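Long-range contacts in tube-forming protein in Mycobacterial Envelpe, TiME (Mycolicibacterium smegmatis, PDB 7CU9), which probably forms a tube-like channel across the mycobacterial outer envelope that may serve protein secretion, the crystallised part being its soluble domain: residues Glu124-Thr129 against Val141-Ala145; Gln37-Asn43 against Thr114-Asp119. All blocks are in the same frame, centred on the assembly; numbering follows the deposited sequence.

Contact 1 of 2, residues Glu124-Thr129 against Val141-Ala145; sequences EVWTFT and VKQEA
Trp126 to Thr129 pair with Glu144 to Val141 in antiparallel register, the strand axes 4.4 Å apart at closest approach and their directions 146° apart. Thr127 with Gln143 and Thr129 with Val141 are hydrogen-bonded pairs, each joined by two N-H to carbonyl bonds; a further bond, Ala145 N to Val125 O, is nearly straight (176° at the hydrogen). Between them, Trp126 with Glu144 and Phe128 with Lys142 form non-hydrogen-bonded pairs whose side chains share one face of the sheet, and there the indole is sandwiched. The Lys142 chain leaves between its backbone N and carbonyl carbon (chi1 62°) and then runs extended across one ring face: CE stands 3.8 Å from the centroid of the Trp126 six-membered ring, and NZ makes a cation-pi contact 4.0 Å from that of the five-membered ring. Over the opposite face, Glu144 CB makes a CH-pi contact, 3.8 Å from the six-membered centroid. These strands are the two arms of a beta hairpin within the large antiparallel sheet of the PknH-like domain. Trp126 NE1 donates to Glu124 OE1 at 3.0 Å, with the oxygen in the ring plane, which helps to fix the indole's rotation. Lys142 NZ is also hydrogen-bonded to the Ala50 carbonyl, so the ammonium is fixed from beyond the hairpin. Lys142 CB meets the Phe128 ring over a face, 3.7 Å from CE2. At the hairpin's open end, the like-charged Glu124 OE2 and Glu144 OE2 lie 4.2 Å apart without bonding, a proximity probably eased by a water that donates to Glu124 OE2 and Glu144 OE1.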
ATOM      1  N   GLU B 124     -16.746 -16.124   4.985  1.00 22.89           N
ATOM      2  CA  GLU B 124     -16.483 -14.693   4.695  1.00 21.66           C
ATOM      3  C   GLU B 124     -17.580 -14.192   3.758  1.00 19.59           C
ATOM      4  O   GLU B 124     -18.074 -14.990   2.948  1.00 20.13           O
ATOM      5  CB  GLU B 124     -15.111 -14.508   4.052  1.00 22.48           C
ATOM      6  CG  GLU B 124     -13.958 -14.908   4.952  1.00 23.60           C
ATOM      7  CD  GLU B 124     -12.595 -14.846   4.286  1.00 25.04           C
ATOM      8  OE1 GLU B 124     -12.543 -14.808   3.036  1.00 24.90           O
ATOM      9  OE2 GLU B 124     -11.587 -14.853   5.020  1.00 27.10           O
ATOM     10  N   VAL B 125     -17.962 -12.924   3.887  1.00 17.82           N
ATOM     11  CA  VAL B 125     -18.961 -12.281   2.990  1.00 16.65           C
ATOM     12  C   VAL B 125     -18.218 -11.234   2.164  1.00 15.65           C
ATOM     13  O   VAL B 125     -17.525 -10.392   2.764  1.00 14.98           O
ATOM     14  CB  VAL B 125     -20.131 -11.676   3.783  1.00 17.06           C
ATOM     15  CG1 VAL B 125     -21.103 -10.936   2.877  1.00 16.97           C
ATOM     16  CG2 VAL B 125     -20.846 -12.746   4.592  1.00 17.41           C
ATOM     17  N   TRP B 126     -18.320 -11.336   0.839  1.00 14.67           N
ATOM     18  CA  TRP B 126     -17.594 -10.461  -0.114  1.00 14.40           C
ATOM     19  C   TRP B 126     -18.585  -9.789  -1.057  1.00 13.92           C
ATOM     20  O   TRP B 126     -19.528 -10.462  -1.511  1.00 13.80           O
ATOM     21  CB  TRP B 126     -16.547 -11.260  -0.895  1.00 14.44           C
ATOM     22  CG  TRP B 126     -15.405 -11.732  -0.054  1.00 14.79           C
ATOM     23  CD1 TRP B 126     -15.321 -12.914   0.620  1.00 15.36           C
ATOM     24  CD2 TRP B 126     -14.178 -11.029   0.212  1.00 14.50           C
ATOM     25  NE1 TRP B 126     -14.123 -13.000   1.275  1.00 15.93           N
ATOM     26  CE2 TRP B 126     -13.401 -11.860   1.046  1.00 15.34           C
ATOM     27  CE3 TRP B 126     -13.653  -9.793  -0.181  1.00 14.43           C
ATOM     28  CZ2 TRP B 126     -12.132 -11.490   1.490  1.00 14.94           C
ATOM     29  CZ3 TRP B 126     -12.403  -9.424   0.265  1.00 14.45           C
ATOM     30  CH2 TRP B 126     -11.654 -10.264   1.087  1.00 14.61           C
ATOM     31  N   THR B 127     -18.336  -8.514  -1.347  1.00 13.53           N
ATOM     32  CA  THR B 127     -19.081  -7.698  -2.336  1.00 13.71           C
ATOM     33  C   THR B 127     -18.203  -7.518  -3.573  1.00 13.12           C
ATOM     34  O   THR B 127     -17.072  -6.996  -3.438  1.00 12.73           O
ATOM     35  CB  THR B 127     -19.488  -6.348  -1.743  1.00 14.63           C
ATOM     36  OG1 THR B 127     -20.314  -6.645  -0.615  1.00 15.28           O
ATOM     37  CG2 THR B 127     -20.219  -5.476  -2.737  1.00 15.00           C
ATOM     38  N   PHE B 128     -18.717  -7.915  -4.733  1.00 12.56           N
ATOM     39  CA  PHE B 128     -17.972  -7.924  -6.012  1.00 12.62           C
ATOM     40  C   PHE B 128     -18.353  -6.712  -6.858  1.00 12.92           C
ATOM     41  O   PHE B 128     -19.551  -6.396  -6.979  1.00 13.58           O
ATOM     42  CB  PHE B 128     -18.250  -9.225  -6.759  1.00 12.43           C
ATOM     43  CG  PHE B 128     -17.673 -10.428  -6.067  1.00 12.48           C
ATOM     44  CD1 PHE B 128     -18.382 -11.093  -5.081  1.00 12.69           C
ATOM     45  CD2 PHE B 128     -16.401 -10.877  -6.379  1.00 12.49           C
ATOM     46  CE1 PHE B 128     -17.833 -12.185  -4.428  1.00 13.05           C
ATOM     47  CE2 PHE B 128     -15.856 -11.971  -5.726  1.00 12.71           C
ATOM     48  CZ  PHE B 128     -16.569 -12.624  -4.754  1.00 12.83           C
ATOM     49  N   THR B 129     -17.349  -6.076  -7.457  1.00 13.00           N
ATOM     50  CA  THR B 129     -17.525  -4.979  -8.436  1.00 13.87           C
ATOM     51  C   THR B 129     -16.540  -5.186  -9.585  1.00 14.18           C
ATOM     52  O   THR B 129     -15.459  -5.759  -9.359  1.00 13.43           O
ATOM     53  CB  THR B 129     -17.363  -3.612  -7.764  1.00 14.48           C
ATOM     54  OG1 THR B 129     -16.045  -3.531  -7.228  1.00 15.50           O
ATOM     55  CG2 THR B 129     -18.373  -3.378  -6.664  1.00 15.01           C
ATOM     56  N   VAL B 141     -12.850  -6.287  -8.363  1.00 10.62           N
ATOM     57  CA  VAL B 141     -12.549  -6.038  -6.932  1.00 11.06           C
ATOM     58  C   VAL B 141     -13.555  -6.820  -6.095  1.00 11.22           C
ATOM     59  O   VAL B 141     -14.721  -6.910  -6.500  1.00 11.27           O
ATOM     60  CB  VAL B 141     -12.596  -4.532  -6.623  1.00 11.53           C
ATOM     61  CG1 VAL B 141     -12.276  -4.260  -5.161  1.00 11.79           C
ATOM     62  CG2 VAL B 141     -11.669  -3.748  -7.536  1.00 11.80           C
ATOM     63  N   LYS B 142     -13.109  -7.374  -4.974  1.00 11.59           N
ATOM     64  CA  LYS B 142     -14.030  -7.881  -3.930  1.00 12.56           C
ATOM     65  C   LYS B 142     -13.689  -7.170  -2.623  1.00 12.65           C
ATOM     66  O   LYS B 142     -12.504  -6.939  -2.343  1.00 12.15           O
ATOM     67  CB  LYS B 142     -14.016  -9.410  -3.851  1.00 13.61           C
ATOM     68  CG  LYS B 142     -12.693 -10.057  -3.484  1.00 14.54           C
ATOM     69  CD  LYS B 142     -12.820 -11.546  -3.193  1.00 15.81           C
ATOM     70  CE  LYS B 142     -11.568 -12.114  -2.559  1.00 17.14           C
ATOM     71  NZ  LYS B 142     -11.780 -13.490  -2.058  1.00 18.97           N
ATOM     72  N   GLN B 143     -14.723  -6.782  -1.888  1.00 12.98           N
ATOM     73  CA  GLN B 143     -14.590  -6.071  -0.597  1.00 13.63           C
ATOM     74  C   GLN B 143     -15.216  -6.938   0.488  1.00 13.87           C
ATOM     75  O   GLN B 143     -16.351  -7.415   0.284  1.00 13.61           O
ATOM     76  CB  GLN B 143     -15.276  -4.713  -0.652  1.00 14.06           C
ATOM     77  CG  GLN B 143     -15.179  -3.960   0.667  1.00 14.52           C
ATOM     78  CD  GLN B 143     -15.392  -2.477   0.519  1.00 14.97           C
ATOM     79  OE1 GLN B 143     -15.732  -1.974  -0.550  1.00 15.57           O
ATOM     80  NE2 GLN B 143     -15.178  -1.757   1.607  1.00 16.28           N
ATOM     81  N   GLU B 144     -14.505  -7.141   1.595  1.00 14.72           N
ATOM     82  CA  GLU B 144     -15.022  -7.968   2.712  1.00 15.90           C
ATOM     83  C   GLU B 144     -16.038  -7.126   3.487  1.00 16.81           C
ATOM     84  O   GLU B 144     -15.709  -5.982   3.861  1.00 16.46           O
ATOM     85  CB  GLU B 144     -13.887  -8.486   3.590  1.00 16.70           C
ATOM     86  CG  GLU B 144     -14.366  -9.494   4.616  1.00 18.08           C
ATOM     87  CD  GLU B 144     -13.270 -10.257   5.333  1.00 19.59           C
ATOM     88  OE1 GLU B 144     -12.114  -9.801   5.307  1.00 19.73           O
ATOM     89  OE2 GLU B 144     -13.581 -11.317   5.912  1.00 22.13           O
ATOM     90  N   ALA B 145     -17.243  -7.665   3.676  1.00 17.89           N
ATOM     91  CA  ALA B 145     -18.386  -6.966   4.306  1.00 19.20           C
ATOM     92  C   ALA B 145     -17.964  -6.420   5.673  1.00 19.57           C
ATOM     93  O   ALA B 145     -17.321  -7.167   6.442  1.00 20.55           O
ATOM     94  CB  ALA B 145     -19.563  -7.904   4.420  1.00 19.75           C
TER
HETATM   95  O   HOH W   1     -11.045 -15.031   0.825  1.00 36.98           O
HETATM   96  O   HOH W   2     -10.105 -11.931   4.755  1.00 43.85           O
HETATM   97  O   HOH W   3     -16.445 -11.726   6.132  1.00 21.51           O
HETATM   98  O   HOH W   4     -16.023  -4.612  -4.567  1.00 16.11           O
HETATM   99  O   HOH W   5     -18.816  -6.493   1.334  1.00 41.67           O

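Contact 2 of 2, residues Gln37-Asn43 against Thr114-Asp119; sequences QAFSVDN and TAMHLD
Phe39 and Met116 form the tightly packed part of this contact, on the sheet face they share with Val41 and Leu118. Met116 is bent at its last torsion (chi3 79°), which brings the methyl CE over one face of the Phe39 ring, 3.7 Å from the centroid and 20° off the normal, while SD stays farther above that face in a Met-aromatic contact. Over the opposite ring face lies Gln37 NE2, whose amide donates to Phe39 O and also bonds Asn47, and helix 47-50 touches both Phe39 and Met116. The short strand 39-41 is an edge strand of the antiparallel sheet within this chain, paired with 114-118 at an axis separation of 4.5 Å. Ser40 and His117 are its doubly hydrogen-bonded pair, and further backbone bonds run from Asp42 N to Ala115 O and from Asp119 N to Ala38 O, both at 3.1 Å. Phe39 N is buried here without a polar partner.

The other face, with Ser40 and His117, is the solvent side, held by polar contacts rather than by packed carbon. There His117 NE2 donates to Asp42 OD1 at 2.8 Å; the oxygen lies in the imidazole plane, and NE2 comes from the syn side of the carboxylate but 35° out of its plane, the two groups being well inclined to each other. The bond would hold the imidazole with a hydrogen on NE2, and the nearby carboxylate probably makes a positive charge on the ring easier to bear. Asp42 OD2 accepts from a water at 2.7 Å, which in turn accepts from Ala115 N. Beyond the strand, Asn43 N donates to Thr114 OG1 at 3.0 Å, a bent bond.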
ATOM      1  N   GLN B  37      -9.071 -25.042  -5.698  1.00 14.95           N
ATOM      2  CA  GLN B  37     -10.190 -24.221  -5.184  1.00 15.48           C
ATOM      3  C   GLN B  37     -10.460 -24.648  -3.742  1.00 16.62           C
ATOM      4  O   GLN B  37     -10.886 -25.798  -3.545  1.00 17.86           O
ATOM      5  CB  GLN B  37     -11.421 -24.369  -6.071  1.00 15.42           C
ATOM      6  CG  GLN B  37     -12.599 -23.585  -5.515  1.00 15.09           C
ATOM      7  CD  GLN B  37     -13.682 -23.277  -6.517  1.00 14.87           C
ATOM      8  OE1 GLN B  37     -13.454 -23.177  -7.721  1.00 14.29           O
ATOM      9  NE2 GLN B  37     -14.888 -23.086  -6.006  1.00 14.80           N
ATOM     10  N   ALA B  38     -10.205 -23.749  -2.792  1.00 17.53           N
ATOM     11  CA  ALA B  38     -10.255 -24.013  -1.336  1.00 18.29           C
ATOM     12  C   ALA B  38     -11.482 -23.327  -0.724  1.00 18.52           C
ATOM     13  O   ALA B  38     -11.404 -22.894   0.445  1.00 19.75           O
ATOM     14  CB  ALA B  38      -8.973 -23.547  -0.697  1.00 18.87           C
ATOM     15  N   PHE B  39     -12.582 -23.259  -1.474  1.00 17.98           N
ATOM     16  CA  PHE B  39     -13.837 -22.589  -1.041  1.00 17.63           C
ATOM     17  C   PHE B  39     -15.014 -23.027  -1.916  1.00 17.75           C
ATOM     18  O   PHE B  39     -14.815 -23.562  -3.024  1.00 16.71           O
ATOM     19  CB  PHE B  39     -13.683 -21.069  -1.145  1.00 17.14           C
ATOM     20  CG  PHE B  39     -13.593 -20.583  -2.570  1.00 16.55           C
ATOM     21  CD1 PHE B  39     -14.737 -20.261  -3.282  1.00 16.34           C
ATOM     22  CD2 PHE B  39     -12.366 -20.481  -3.209  1.00 16.56           C
ATOM     23  CE1 PHE B  39     -14.661 -19.848  -4.603  1.00 16.32           C
ATOM     24  CE2 PHE B  39     -12.292 -20.062  -4.527  1.00 16.35           C
ATOM     25  CZ  PHE B  39     -13.437 -19.750  -5.223  1.00 16.46           C
ATOM     26  N   SER B  40     -16.227 -22.758  -1.432  1.00 17.94           N
ATOM     27  CA  SER B  40     -17.465 -22.671  -2.241  1.00 18.47           C
ATOM     28  C   SER B  40     -18.073 -21.280  -2.040  1.00 17.97           C
ATOM     29  O   SER B  40     -17.796 -20.652  -1.004  1.00 18.29           O
ATOM     30  CB  SER B  40     -18.443 -23.759  -1.882  1.00 19.60           C
ATOM     31  OG  SER B  40     -18.893 -23.599  -0.549  1.00 21.05           O
ATOM     32  N   VAL B  41     -18.840 -20.816  -3.019  1.00 17.86           N
ATOM     33  CA  VAL B  41     -19.572 -19.521  -2.963  1.00 18.51           C
ATOM     34  C   VAL B  41     -21.068 -19.831  -3.089  1.00 18.45           C
ATOM     35  O   VAL B  41     -21.416 -20.761  -3.831  1.00 18.69           O
ATOM     36  CB  VAL B  41     -19.053 -18.557  -4.047  1.00 19.39           C
ATOM     37  CG1 VAL B  41     -19.242 -19.090  -5.457  1.00 19.24           C
ATOM     38  CG2 VAL B  41     -19.668 -17.185  -3.910  1.00 21.41           C
ATOM     39  N   ASP B  42     -21.925 -19.095  -2.378  1.00 18.28           N
ATOM     40  CA  ASP B  42     -23.396 -19.312  -2.434  1.00 18.67           C
ATOM     41  C   ASP B  42     -23.904 -18.981  -3.839  1.00 18.39           C
ATOM     42  O   ASP B  42     -24.728 -19.749  -4.369  1.00 19.79           O
ATOM     43  CB  ASP B  42     -24.134 -18.478  -1.388  1.00 19.31           C
ATOM     44  CG  ASP B  42     -23.981 -18.989   0.032  1.00 20.44           C
ATOM     45  OD1 ASP B  42     -23.559 -20.152   0.201  1.00 21.67           O
ATOM     46  OD2 ASP B  42     -24.296 -18.218   0.957  1.00 22.36           O
ATOM     47  N   ASN B  43     -23.448 -17.866  -4.413  1.00 17.81           N
ATOM     48  CA  ASN B  43     -23.879 -17.406  -5.757  1.00 17.40           C
ATOM     49  C   ASN B  43     -22.877 -17.908  -6.793  1.00 17.42           C
ATOM     50  O   ASN B  43     -21.760 -17.402  -6.863  1.00 16.68           O
ATOM     51  CB  ASN B  43     -24.040 -15.888  -5.809  1.00 17.43           C
ATOM     52  CG  ASN B  43     -24.677 -15.427  -7.101  1.00 17.60           C
ATOM     53  OD1 ASN B  43     -24.727 -16.177  -8.074  1.00 17.91           O
ATOM     54  ND2 ASN B  43     -25.161 -14.197  -7.123  1.00 18.01           N
ATOM     55  N   THR B 114     -22.006 -12.089  -1.658  1.00 16.22           N
ATOM     56  CA  THR B 114     -22.227 -13.542  -1.456  1.00 16.17           C
ATOM     57  C   THR B 114     -21.260 -14.071  -0.402  1.00 16.40           C
ATOM     58  O   THR B 114     -20.211 -13.445  -0.172  1.00 16.49           O
ATOM     59  CB  THR B 114     -22.145 -14.298  -2.788  1.00 16.53           C
ATOM     60  OG1 THR B 114     -22.680 -15.606  -2.587  1.00 16.89           O
ATOM     61  CG2 THR B 114     -20.737 -14.389  -3.328  1.00 17.05           C
ATOM     62  N   ALA B 115     -21.626 -15.193   0.214  1.00 16.87           N
ATOM     63  CA  ALA B 115     -20.828 -15.868   1.256  1.00 17.43           C
ATOM     64  C   ALA B 115     -19.842 -16.833   0.596  1.00 17.92           C
ATOM     65  O   ALA B 115     -20.234 -17.547  -0.347  1.00 17.63           O
ATOM     66  CB  ALA B 115     -21.733 -16.577   2.233  1.00 17.78           C
ATOM     67  N   MET B 116     -18.597 -16.784   1.061  1.00 18.74           N
ATOM     68  CA  MET B 116     -17.530 -17.759   0.713  1.00 19.08           C
ATOM     69  C   MET B 116     -17.359 -18.707   1.902  1.00 19.83           C
ATOM     70  O   MET B 116     -17.097 -18.214   3.012  1.00 20.52           O
ATOM     71  CB  MET B 116     -16.188 -17.076   0.427  1.00 18.90           C
ATOM     72  CG  MET B 116     -16.087 -16.474  -0.957  1.00 18.67           C
ATOM     73  SD  MET B 116     -14.453 -15.741  -1.265  1.00 18.33           S
ATOM     74  CE  MET B 116     -13.479 -17.202  -1.630  1.00 18.55           C
ATOM     75  N   HIS B 117     -17.540 -20.006   1.669  1.00 20.43           N
ATOM     76  CA  HIS B 117     -17.324 -21.070   2.684  1.00 21.90           C
ATOM     77  C   HIS B 117     -15.929 -21.653   2.465  1.00 22.90           C
ATOM     78  O   HIS B 117     -15.733 -22.313   1.431  1.00 22.47           O
ATOM     79  CB  HIS B 117     -18.436 -22.117   2.597  1.00 22.09           C
ATOM     80  CG  HIS B 117     -19.794 -21.509   2.636  1.00 23.22           C
ATOM     81  ND1 HIS B 117     -20.360 -21.052   3.810  1.00 23.95           N
ATOM     82  CD2 HIS B 117     -20.683 -21.249   1.656  1.00 23.64           C
ATOM     83  CE1 HIS B 117     -21.548 -20.547   3.548  1.00 24.32           C
ATOM     84  NE2 HIS B 117     -21.772 -20.657   2.237  1.00 24.30           N
ATOM     85  N   LEU B 118     -15.000 -21.382   3.384  1.00 25.10           N
ATOM     86  CA  LEU B 118     -13.570 -21.772   3.263  1.00 27.10           C
ATOM     87  C   LEU B 118     -13.388 -23.198   3.795  1.00 29.79           C
ATOM     88  O   LEU B 118     -14.158 -23.602   4.693  1.00 29.40           O
ATOM     89  CB  LEU B 118     -12.700 -20.771   4.028  1.00 27.25           C
ATOM     90  CG  LEU B 118     -12.870 -19.300   3.640  1.00 27.90           C
ATOM     91  CD1 LEU B 118     -11.832 -18.438   4.340  1.00 28.74           C
ATOM     92  CD2 LEU B 118     -12.786 -19.107   2.133  1.00 28.16           C
ATOM     93  N   ASP B 119     -12.414 -23.928   3.241  1.00 32.93           N
ATOM     94  CA  ASP B 119     -12.090 -25.332   3.615  1.00 35.54           C
ATOM     95  C   ASP B 119     -11.768 -25.402   5.113  1.00 37.51           C
ATOM     96  O   ASP B 119     -12.070 -26.445   5.722  1.00 39.64           O
ATOM     97  CB  ASP B 119     -10.935 -25.883   2.770  1.00 36.17           C
ATOM     98  CG  ASP B 119     -11.306 -26.195   1.328  1.00 36.71           C
ATOM     99  OD1 ASP B 119     -12.491 -26.033   0.970  1.00 36.22           O
ATOM    100  OD2 ASP B 119     -10.403 -26.607   0.573  1.00 37.86           O
TER
HETATM  101  O   HOH W   6     -24.652 -15.605   0.457  1.00 20.28           O

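From the N terminus, the chain passes helices 8-11 and 15-22 and strand 28-32 before strand 39-41, the first of the four strands in these contacts. Contact 2 closes a long loop of 70 intervening residues when the chain returns as strand 113-118, having passed through helices 47-50, 55-58 and 92-103 and strands 63-72 and 77-89. Contact 1 follows in series, closing a short hairpin of 11 intervening residues, so the two neither nest nor cross. Strands 113-118 and 123-129 are neighbours and join them: Met116 N lies 2.7 Å from Glu124 O, and Met116 SD is 3.5 Å from Trp126 CD1. Together they align the four strands at one end of the sheet, with Ala50 touching both contacts.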